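Local coordinates for erythrocyte membrane protein 1 (Plasmodium falciparum, PDB 6S8T), which binds the endothelial receptor ICAM-1 through this DBLbeta domain of a PfEMP1 adhesin, a host-receptor interaction involved in the cytoadhesion of malaria-infected erythrocytes, at residues K315-C320 with P460-A465; M308-Y313 with E429-T434; G85-F90 with Y160-T165. All coordinates share one frame; numbering follows the deposited sequence.

Contact 1: K315-C320 with P460-A465; sequences KLMKQC and PKYANA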
loop_
_atom_site.group_PDB
_atom_site.type_symbol
_atom_site.label_atom_id
_atom_site.label_comp_id
_atom_site.label_asym_id
_atom_site.label_seq_id
_atom_site.Cartn_x
_atom_site.Cartn_y
_atom_site.Cartn_z
ATOM N N LYS A 315 2.770 23.183 -15.489
ATOM C CA LYS A 315 3.249 23.364 -16.855
ATOM C C LYS A 315 2.220 24.091 -17.706
ATOM O O LYS A 315 2.583 24.846 -18.615
ATOM C CB LYS A 315 3.589 22.012 -17.481
ATOM C CG LYS A 315 4.698 21.257 -16.773
ATOM C CD LYS A 315 4.940 19.903 -17.416
ATOM C CE LYS A 315 6.048 19.145 -16.698
ATOM N NZ LYS A 315 6.243 17.776 -17.251
ATOM N N LEU A 316 0.934 23.882 -17.423
ATOM C CA LEU A 316 -0.117 24.574 -18.153
ATOM C C LEU A 316 -0.227 26.038 -17.741
ATOM O O LEU A 316 -0.571 26.886 -18.572
ATOM C CB LEU A 316 -1.452 23.857 -17.942
ATOM C CG LEU A 316 -2.551 24.104 -18.976
ATOM C CD1 LEU A 316 -2.088 23.671 -20.357
ATOM C CD2 LEU A 316 -3.824 23.371 -18.581
ATOM N N MET A 317 0.063 26.356 -16.475
ATOM C CA MET A 317 -0.029 27.741 -16.024
ATOM C C MET A 317 1.073 28.602 -16.623
ATOM O O MET A 317 0.867 29.800 -16.849
ATOM C CB MET A 317 0.033 27.817 -14.495
ATOM C CG MET A 317 -1.081 27.070 -13.774
ATOM S SD MET A 317 -1.251 27.536 -12.036
ATOM C CE MET A 317 0.392 27.184 -11.415
ATOM N N LYS A 318 2.240 28.017 -16.884
ATOM C CA LYS A 318 3.382 28.773 -17.383
ATOM C C LYS A 318 3.402 28.859 -18.904
ATOM O O LYS A 318 3.768 29.902 -19.458
ATOM C CB LYS A 318 4.683 28.152 -16.870
ATOM C CG LYS A 318 4.778 28.102 -15.352
ATOM C CD LYS A 318 6.027 27.373 -14.892
ATOM C CE LYS A 318 6.050 27.219 -13.379
ATOM N NZ LYS A 318 7.209 26.405 -12.921
ATOM N N GLN A 319 3.012 27.786 -19.595
ATOM C CA GLN A 319 2.994 27.813 -21.052
ATOM C C GLN A 319 1.811 28.602 -21.597
ATOM O O GLN A 319 1.905 29.177 -22.686
ATOM C CB GLN A 319 2.967 26.389 -21.608
ATOM C CG GLN A 319 4.215 25.583 -21.306
ATOM C CD GLN A 319 5.459 26.181 -21.930
ATOM O OE1 GLN A 319 5.398 26.818 -22.983
ATOM N NE2 GLN A 319 6.599 25.983 -21.277
ATOM N N CYS A 320 0.700 28.643 -20.860
ATOM C CA CYS A 320 -0.504 29.344 -21.289
ATOM C C CYS A 320 -0.732 30.640 -20.518
ATOM O O CYS A 320 -1.837 31.190 -20.555
ATOM C CB CYS A 320 -1.724 28.432 -21.155
ATOM S SG CYS A 320 -1.720 27.000 -22.259
ATOM N N PRO A 460 -11.693 24.080 -16.835
ATOM C CA PRO A 460 -12.566 25.266 -16.846
ATOM C C PRO A 460 -11.808 26.581 -16.822
ATOM O O PRO A 460 -12.290 27.576 -17.379
ATOM C CB PRO A 460 -13.420 25.081 -15.582
ATOM C CG PRO A 460 -13.366 23.613 -15.297
ATOM C CD PRO A 460 -11.994 23.179 -15.711
ATOM N N LYS A 461 -10.630 26.616 -16.198
ATOM C CA LYS A 461 -9.841 27.839 -16.145
ATOM C C LYS A 461 -9.026 28.068 -17.412
ATOM O O LYS A 461 -8.607 29.203 -17.665
ATOM C CB LYS A 461 -8.906 27.808 -14.933
ATOM C CG LYS A 461 -9.591 27.490 -13.610
ATOM C CD LYS A 461 -10.311 28.700 -13.032
ATOM C CE LYS A 461 -10.869 28.395 -11.647
ATOM N NZ LYS A 461 -11.435 29.602 -10.981
ATOM N N TYR A 462 -8.795 27.023 -18.213
ATOM C CA TYR A 462 -7.961 27.131 -19.404
ATOM C C TYR A 462 -8.679 26.656 -20.663
ATOM O O TYR A 462 -8.023 26.341 -21.661
ATOM C CB TYR A 462 -6.655 26.353 -19.220
ATOM C CG TYR A 462 -5.733 26.972 -18.196
ATOM C CD1 TYR A 462 -4.804 27.936 -18.564
ATOM C CD2 TYR A 462 -5.801 26.603 -16.858
ATOM C CE1 TYR A 462 -3.964 28.510 -17.632
ATOM C CE2 TYR A 462 -4.965 27.172 -15.918
ATOM C CZ TYR A 462 -4.049 28.124 -16.310
ATOM O OH TYR A 462 -3.216 28.694 -15.379
ATOM N N ALA A 463 -10.014 26.602 -20.639
ATOM C CA ALA A 463 -10.753 26.184 -21.826
ATOM C C ALA A 463 -10.546 27.161 -22.976
ATOM O O ALA A 463 -10.357 26.746 -24.126
ATOM C CB ALA A 463 -12.238 26.044 -21.496
ATOM N N ASN A 464 -10.572 28.463 -22.685
ATOM C CA ASN A 464 -10.335 29.473 -23.708
ATOM C C ASN A 464 -8.855 29.672 -24.008
ATOM O O ASN A 464 -8.519 30.158 -25.094
ATOM C CB ASN A 464 -10.953 30.809 -23.287
ATOM C CG ASN A 464 -12.468 30.765 -23.248
ATOM O OD1 ASN A 464 -13.100 30.056 -24.030
ATOM N ND2 ASN A 464 -13.059 31.529 -22.335
ATOM N N ALA A 465 -7.969 29.312 -23.077
ATOM C CA ALA A 465 -6.541 29.505 -23.306
ATOM C C ALA A 465 -6.015 28.547 -24.367
ATOM O O ALA A 465 -5.159 28.921 -25.178
ATOM C CB ALA A 465 -5.771 29.333 -21.997
#
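Y462 carries this contact, lying with its ring against L316, M317 and C320 where the long helix 293-319 of the DBL fold runs out and the C-terminal part of the chain packs back on it. No hydrogen bond crosses between the segments; the contact rests on side-chain packing, most of it by one aromatic ring. L316 comes over one face of the ring: CD2 stands 4.1 Å from Y462 CG. With CG of L316 opposite the backbone N (chi1 -159°), the isobutyl group reaches toward the loop, while its flank also packs on A343 and C344 of helix 335-372. C320, the first residue past the helix, approaches the ring obliquely, its CB 4.1 Å from Y462 CD1 and 4.2 Å from A465 CB. Its SG forms the disulfide with C340, so the same cysteine ties the helix end covalently to helix 335-372 and offers its methylene to the tyrosine. The buried tyrosine also touches M324. Its phenol end reaches M317, whose side chain then turns away from the loop; M317 CG lies 3.1 Å from Y462 OH.

Contact 2: M308-Y313 with E429-T434; sequences MQSQEY and ECTEQT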
loop_
_atom_site.group_PDB
_atom_site.type_symbol
_atom_site.label_atom_id
_atom_site.label_comp_id
_atom_site.label_asym_id
_atom_site.label_seq_id
_atom_site.Cartn_x
_atom_site.Cartn_y
_atom_site.Cartn_z
ATOM N N MET A 308 0.960 13.982 -9.936
ATOM C CA MET A 308 1.122 14.110 -11.381
ATOM C C MET A 308 0.251 15.233 -11.930
ATOM O O MET A 308 0.712 16.043 -12.745
ATOM C CB MET A 308 0.784 12.779 -12.061
ATOM C CG MET A 308 0.853 12.787 -13.589
ATOM S SD MET A 308 -0.661 13.348 -14.406
ATOM C CE MET A 308 -1.879 12.295 -13.622
ATOM N N GLN A 309 -1.013 15.293 -11.498
ATOM C CA GLN A 309 -1.928 16.315 -11.995
ATOM C C GLN A 309 -1.436 17.713 -11.645
ATOM O O GLN A 309 -1.479 18.624 -12.479
ATOM C CB GLN A 309 -3.332 16.082 -11.429
ATOM C CG GLN A 309 -4.428 16.963 -12.031
ATOM C CD GLN A 309 -4.556 18.318 -11.350
ATOM O OE1 GLN A 309 -4.203 18.478 -10.182
ATOM N NE2 GLN A 309 -5.059 19.302 -12.085
ATOM N N SER A 310 -0.962 17.898 -10.411
ATOM C CA SER A 310 -0.477 19.209 -9.991
ATOM C C SER A 310 0.753 19.628 -10.789
ATOM O O SER A 310 0.911 20.809 -11.120
ATOM C CB SER A 310 -0.174 19.192 -8.493
ATOM O OG SER A 310 0.214 20.472 -8.028
ATOM N N GLN A 311 1.634 18.676 -11.111
ATOM C CA GLN A 311 2.832 19.008 -11.880
ATOM C C GLN A 311 2.482 19.374 -13.318
ATOM O O GLN A 311 3.044 20.323 -13.877
ATOM C CB GLN A 311 3.819 17.840 -11.844
ATOM C CG GLN A 311 5.147 18.108 -12.543
ATOM C CD GLN A 311 6.115 16.942 -12.423
ATOM O OE1 GLN A 311 6.078 16.007 -13.221
ATOM N NE2 GLN A 311 6.981 16.991 -11.415
ATOM N N GLU A 312 1.557 18.634 -13.934
ATOM C CA GLU A 312 1.109 18.980 -15.279
ATOM C C GLU A 312 0.348 20.299 -15.292
ATOM O O GLU A 312 0.430 21.052 -16.268
ATOM C CB GLU A 312 0.231 17.868 -15.850
ATOM C CG GLU A 312 0.970 16.581 -16.156
ATOM C CD GLU A 312 2.098 16.786 -17.143
ATOM O OE1 GLU A 312 3.258 16.929 -16.702
ATOM O OE2 GLU A 312 1.822 16.817 -18.360
ATOM N N TYR A 313 -0.397 20.590 -14.224
ATOM C CA TYR A 313 -1.143 21.842 -14.168
ATOM C C TYR A 313 -0.204 23.038 -14.102
ATOM O O TYR A 313 -0.488 24.087 -14.690
ATOM C CB TYR A 313 -2.094 21.830 -12.971
ATOM C CG TYR A 313 -3.186 22.874 -13.034
ATOM C CD1 TYR A 313 -4.403 22.596 -13.647
ATOM C CD2 TYR A 313 -3.006 24.133 -12.475
ATOM C CE1 TYR A 313 -5.407 23.543 -13.704
ATOM C CE2 TYR A 313 -4.004 25.088 -12.529
ATOM C CZ TYR A 313 -5.203 24.787 -13.145
ATOM O OH TYR A 313 -6.203 25.732 -13.200
ATOM N N GLU A 429 -2.985 17.938 -2.713
ATOM C CA GLU A 429 -2.057 18.387 -3.744
ATOM C C GLU A 429 -2.711 18.537 -5.111
ATOM O O GLU A 429 -2.122 19.169 -5.994
ATOM C CB GLU A 429 -0.868 17.426 -3.842
ATOM C CG GLU A 429 -0.136 17.240 -2.519
ATOM C CD GLU A 429 1.048 16.302 -2.625
ATOM O OE1 GLU A 429 1.876 16.487 -3.544
ATOM O OE2 GLU A 429 1.150 15.378 -1.787
ATOM N N CYS A 430 -3.902 17.976 -5.308
ATOM C CA CYS A 430 -4.672 18.267 -6.511
ATOM C C CYS A 430 -5.026 19.750 -6.547
ATOM O O CYS A 430 -5.519 20.306 -5.562
ATOM C CB CYS A 430 -5.942 17.411 -6.549
ATOM S SG CYS A 430 -5.811 15.848 -7.474
ATOM N N THR A 431 -4.759 20.398 -7.679
ATOM C CA THR A 431 -4.972 21.833 -7.829
ATOM C C THR A 431 -6.126 22.081 -8.793
ATOM O O THR A 431 -6.105 21.597 -9.931
ATOM C CB THR A 431 -3.696 22.535 -8.306
ATOM O OG1 THR A 431 -4.007 23.858 -8.761
ATOM C CG2 THR A 431 -3.025 21.755 -9.426
ATOM N N GLU A 432 -7.141 22.810 -8.318
ATOM C CA GLU A 432 -8.313 23.219 -9.093
ATOM C C GLU A 432 -9.213 22.047 -9.480
ATOM O O GLU A 432 -10.436 22.206 -9.559
ATOM C CB GLU A 432 -7.889 23.994 -10.345
ATOM C CG GLU A 432 -7.194 25.316 -10.049
ATOM C CD GLU A 432 -8.100 26.312 -9.348
ATOM O OE1 GLU A 432 -9.330 26.257 -9.562
ATOM O OE2 GLU A 432 -7.582 27.150 -8.578
ATOM N N GLN A 433 -8.633 20.878 -9.728
ATOM C CA GLN A 433 -9.384 19.676 -10.086
ATOM C C GLN A 433 -9.250 18.698 -8.920
ATOM O O GLN A 433 -8.354 17.853 -8.899
ATOM C CB GLN A 433 -8.872 19.080 -11.395
ATOM C CG GLN A 433 -8.608 20.108 -12.487
ATOM C CD GLN A 433 -9.848 20.891 -12.879
ATOM O OE1 GLN A 433 -9.779 22.091 -13.148
ATOM N NE2 GLN A 433 -10.990 20.212 -12.923
ATOM N N THR A 434 -10.155 18.818 -7.946
ATOM C CA THR A 434 -10.037 18.107 -6.683
ATOM C C THR A 434 -11.171 17.132 -6.395
ATOM O O THR A 434 -11.015 16.283 -5.510
ATOM C CB THR A 434 -9.952 19.107 -5.517
ATOM O OG1 THR A 434 -11.165 19.864 -5.448
ATOM C CG2 THR A 434 -8.783 20.062 -5.722
#
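The segment 429-434 has no regular secondary structure and passes alongside one face of the helical segment 308-313, the backbones drawing nearest at S310 and C430, whose CA atoms are 5.5 Å apart. No backbone-to-backbone hydrogen bond joins the two; a helix has already spent its peptide groups internally, as Y313 N does on Q309 O, and here a side chain meets the loop's backbone instead. Q309 does so with its amide. Its OE1 accepts T431 N at 3.2 Å, in the carbonyl plane and on a lone pair, with a nearly straight N-H...O angle of 163°. NE2 of the same amide gives a weak bond to T431 O, 3.3 Å away and more bent at 148°. The backbone N-H and C=O of T431 thus both meet one glutamine amide, the second only weakly; the glutamine chain bends at chi2 (-86°) to present the amide, and a further bond from NE2 to Y347 OH on helix 335-372 helps fix its rotation.

The helix is 293-319 of the DBL domain, and a disulfide from C430 to C306, a turn earlier, fastens the loop to it covalently. E429 adds a salt bridge to K307. Between these links T431 packs with its methyl: CG2 is 3.6 Å from S310 CA and 3.7 Å from Y313 CB, lodged between two successive turns. T431 O lies above one face of the Y313 ring, offset toward its rim. Farther out E432 crosses the phenol obliquely, its CG 3.3 Å from Y313 OH, before its carboxylate leads away from the helix. Q433 sets its aliphatic part against the Q309 amide, CG 3.7 Å from NE2, and sends its own NE2 to the carbonyl oxygens of Y453 and D451.

Contact 3: G85-F90 with Y160-T165; sequences GNNERF and YKKHNT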
loop_
_atom_site.group_PDB
_atom_site.type_symbol
_atom_site.label_atom_id
_atom_site.label_comp_id
_atom_site.label_asym_id
_atom_site.label_seq_id
_atom_site.Cartn_x
_atom_site.Cartn_y
_atom_site.Cartn_z
ATOM N N GLY A 85 15.888 -0.531 -10.696
ATOM C CA GLY A 85 17.043 -0.293 -11.545
ATOM C C GLY A 85 16.945 0.949 -12.406
ATOM O O GLY A 85 17.974 1.440 -12.883
ATOM N N ASN A 86 15.736 1.466 -12.620
ATOM C CA ASN A 86 15.534 2.653 -13.437
ATOM C C ASN A 86 15.218 3.894 -12.617
ATOM O O ASN A 86 14.970 4.955 -13.199
ATOM C CB ASN A 86 14.415 2.408 -14.454
ATOM C CG ASN A 86 14.755 1.308 -15.437
ATOM O OD1 ASN A 86 15.895 1.194 -15.890
ATOM N ND2 ASN A 86 13.767 0.482 -15.764
ATOM N N ASN A 87 15.220 3.788 -11.288
ATOM C CA ASN A 87 14.909 4.903 -10.393
ATOM C C ASN A 87 13.535 5.496 -10.711
ATOM O O ASN A 87 13.392 6.674 -11.044
ATOM C CB ASN A 87 16.004 5.972 -10.449
ATOM C CG ASN A 87 17.323 5.478 -9.897
ATOM O OD1 ASN A 87 17.556 5.523 -8.689
ATOM N ND2 ASN A 87 18.194 4.995 -10.778
ATOM N N GLU A 88 12.517 4.646 -10.601
ATOM C CA GLU A 88 11.139 5.052 -10.829
ATOM C C GLU A 88 10.279 4.993 -9.578
ATOM O O GLU A 88 9.115 5.405 -9.635
ATOM C CB GLU A 88 10.494 4.175 -11.911
ATOM C CG GLU A 88 11.123 4.303 -13.277
ATOM C CD GLU A 88 10.494 3.368 -14.285
ATOM O OE1 GLU A 88 9.827 2.401 -13.860
ATOM O OE2 GLU A 88 10.658 3.605 -15.502
ATOM N N ARG A 89 10.824 4.528 -8.449
ATOM C CA ARG A 89 9.985 4.126 -7.320
ATOM C C ARG A 89 9.167 5.288 -6.768
ATOM O O ARG A 89 7.988 5.121 -6.436
ATOM C CB ARG A 89 10.844 3.510 -6.215
ATOM C CG ARG A 89 10.025 2.903 -5.082
ATOM C CD ARG A 89 10.894 2.201 -4.048
ATOM N NE ARG A 89 10.078 1.482 -3.073
ATOM C CZ ARG A 89 10.551 0.856 -1.999
ATOM N NH1 ARG A 89 9.715 0.236 -1.175
ATOM N NH2 ARG A 89 11.852 0.853 -1.740
ATOM N N PHE A 90 9.768 6.471 -6.653
ATOM C CA PHE A 90 9.058 7.618 -6.102
ATOM C C PHE A 90 9.139 8.818 -7.035
ATOM O O PHE A 90 9.131 9.966 -6.585
ATOM C CB PHE A 90 9.584 7.970 -4.710
ATOM C CG PHE A 90 9.281 6.926 -3.667
ATOM C CD1 PHE A 90 7.989 6.765 -3.185
ATOM C CD2 PHE A 90 10.284 6.108 -3.168
ATOM C CE1 PHE A 90 7.701 5.806 -2.228
ATOM C CE2 PHE A 90 10.006 5.151 -2.210
ATOM C CZ PHE A 90 8.711 4.999 -1.740
ATOM N N TYR A 160 12.901 8.685 -1.874
ATOM C CA TYR A 160 11.889 9.732 -1.977
ATOM C C TYR A 160 12.544 11.101 -2.105
ATOM O O TYR A 160 12.160 11.912 -2.955
ATOM C CB TYR A 160 10.959 9.692 -0.763
ATOM C CG TYR A 160 9.664 10.452 -0.951
ATOM C CD1 TYR A 160 9.633 11.843 -0.914
ATOM C CD2 TYR A 160 8.469 9.775 -1.155
ATOM C CE1 TYR A 160 8.445 12.534 -1.084
ATOM C CE2 TYR A 160 7.281 10.454 -1.325
ATOM C CZ TYR A 160 7.272 11.831 -1.289
ATOM O OH TYR A 160 6.081 12.500 -1.458
ATOM N N LYS A 161 13.542 11.374 -1.262
ATOM C CA LYS A 161 14.255 12.643 -1.351
ATOM C C LYS A 161 15.051 12.748 -2.645
ATOM O O LYS A 161 15.172 13.842 -3.207
ATOM C CB LYS A 161 15.167 12.819 -0.135
ATOM C CG LYS A 161 14.406 12.996 1.174
ATOM C CD LYS A 161 15.320 13.391 2.327
ATOM C CE LYS A 161 16.149 12.218 2.817
ATOM N NZ LYS A 161 17.006 12.597 3.977
ATOM N N LYS A 162 15.577 11.627 -3.144
ATOM C CA LYS A 162 16.371 11.663 -4.368
ATOM C C LYS A 162 15.491 11.866 -5.596
ATOM O O LYS A 162 15.781 12.712 -6.447
ATOM C CB LYS A 162 17.185 10.378 -4.501
ATOM C CG LYS A 162 17.945 10.263 -5.809
ATOM C CD LYS A 162 18.570 8.886 -5.959
ATOM C CE LYS A 162 19.337 8.771 -7.266
ATOM N NZ LYS A 162 18.470 9.062 -8.443
ATOM N N HIS A 163 14.405 11.095 -5.704
ATOM C CA HIS A 163 13.570 11.161 -6.898
ATOM C C HIS A 163 12.810 12.477 -7.010
ATOM O O HIS A 163 12.339 12.814 -8.101
ATOM C CB HIS A 163 12.603 9.975 -6.925
ATOM C CG HIS A 163 13.282 8.659 -7.143
ATOM N ND1 HIS A 163 12.640 7.449 -6.990
ATOM C CD2 HIS A 163 14.553 8.366 -7.508
ATOM C CE1 HIS A 163 13.485 6.468 -7.249
ATOM N NE2 HIS A 163 14.654 6.997 -7.566
ATOM N N ASN A 164 12.694 13.232 -5.919
ATOM C CA ASN A 164 12.055 14.539 -5.939
ATOM C C ASN A 164 13.036 15.684 -5.725
ATOM O O ASN A 164 12.602 16.836 -5.626
ATOM C CB ASN A 164 10.946 14.603 -4.880
ATOM C CG ASN A 164 9.829 13.618 -5.152
ATOM O OD1 ASN A 164 8.835 13.952 -5.794
ATOM N ND2 ASN A 164 9.994 12.391 -4.678
ATOM N N THR A 165 14.337 15.399 -5.659
ATOM C CA THR A 165 15.378 16.407 -5.428
ATOM C C THR A 165 15.031 17.297 -4.236
ATOM O O THR A 165 15.068 18.527 -4.310
ATOM C CB THR A 165 15.629 17.250 -6.682
ATOM O OG1 THR A 165 14.472 18.043 -6.977
ATOM C CG2 THR A 165 15.947 16.358 -7.874
#
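The irregular segment 85-90 comes up to the last turn of helix 137-163, nearest where the CA atoms of F90 and Y160 are 5.4 Å apart. That helix of the Duffy-binding domain ends in a Schellman motif at T165, and H163, the last residue of the helix, and N164 just after it receive the loop. H163 shows how one imidazole can bridge two points of a chain: ND1 accepts F90 N at 3.1 Å, the donor only 8° out of the ring plane, while NE2 at the other end of the ring gives a weak bond to N87 OD1. The N87 amide is turned almost perpendicular to the ring, and its OD1 is held more firmly by R159. Over one face of the imidazole lies N87 O. F90 tucks against the helix, its ring meeting that of Y160 obliquely, with planes at 48° and CD1 to Y160 CD2 at 3.7 Å; W304 of helix 293-319 packs against both rings. R89 instead directs its extended side chain to a salt bridge with D152. N164 ND2 donates to Y160 O at 2.8 Å, in the carbonyl plane on a lone pair, and reaches F90 O weakly at 3.2 Å.

In the fold
Helix 293-319 supplies one segment to contacts 1 and 2 and flanks contact 3. Contacts 1 and 2 lie on it in succession, their centres about 13 Å apart, and both bring chain from beyond helix 417-424 back to it, one disulfide belonging to each. They meet directly: Y462 CE2 is 3.3 Å from Y313 OH, and P460 CD is 3.6 Å from Q433 OE1. Contact 3 is separate, its centre about 20 Å from that of contact 2 and about 29 Å from that of contact 1, yet K307, partner of E429 in contact 2, touches Y160. Along the chain, contact 3 closes before contacts 1 and 2 open, and their segments alternate (308-313, 315-320, 429-434, 460-465).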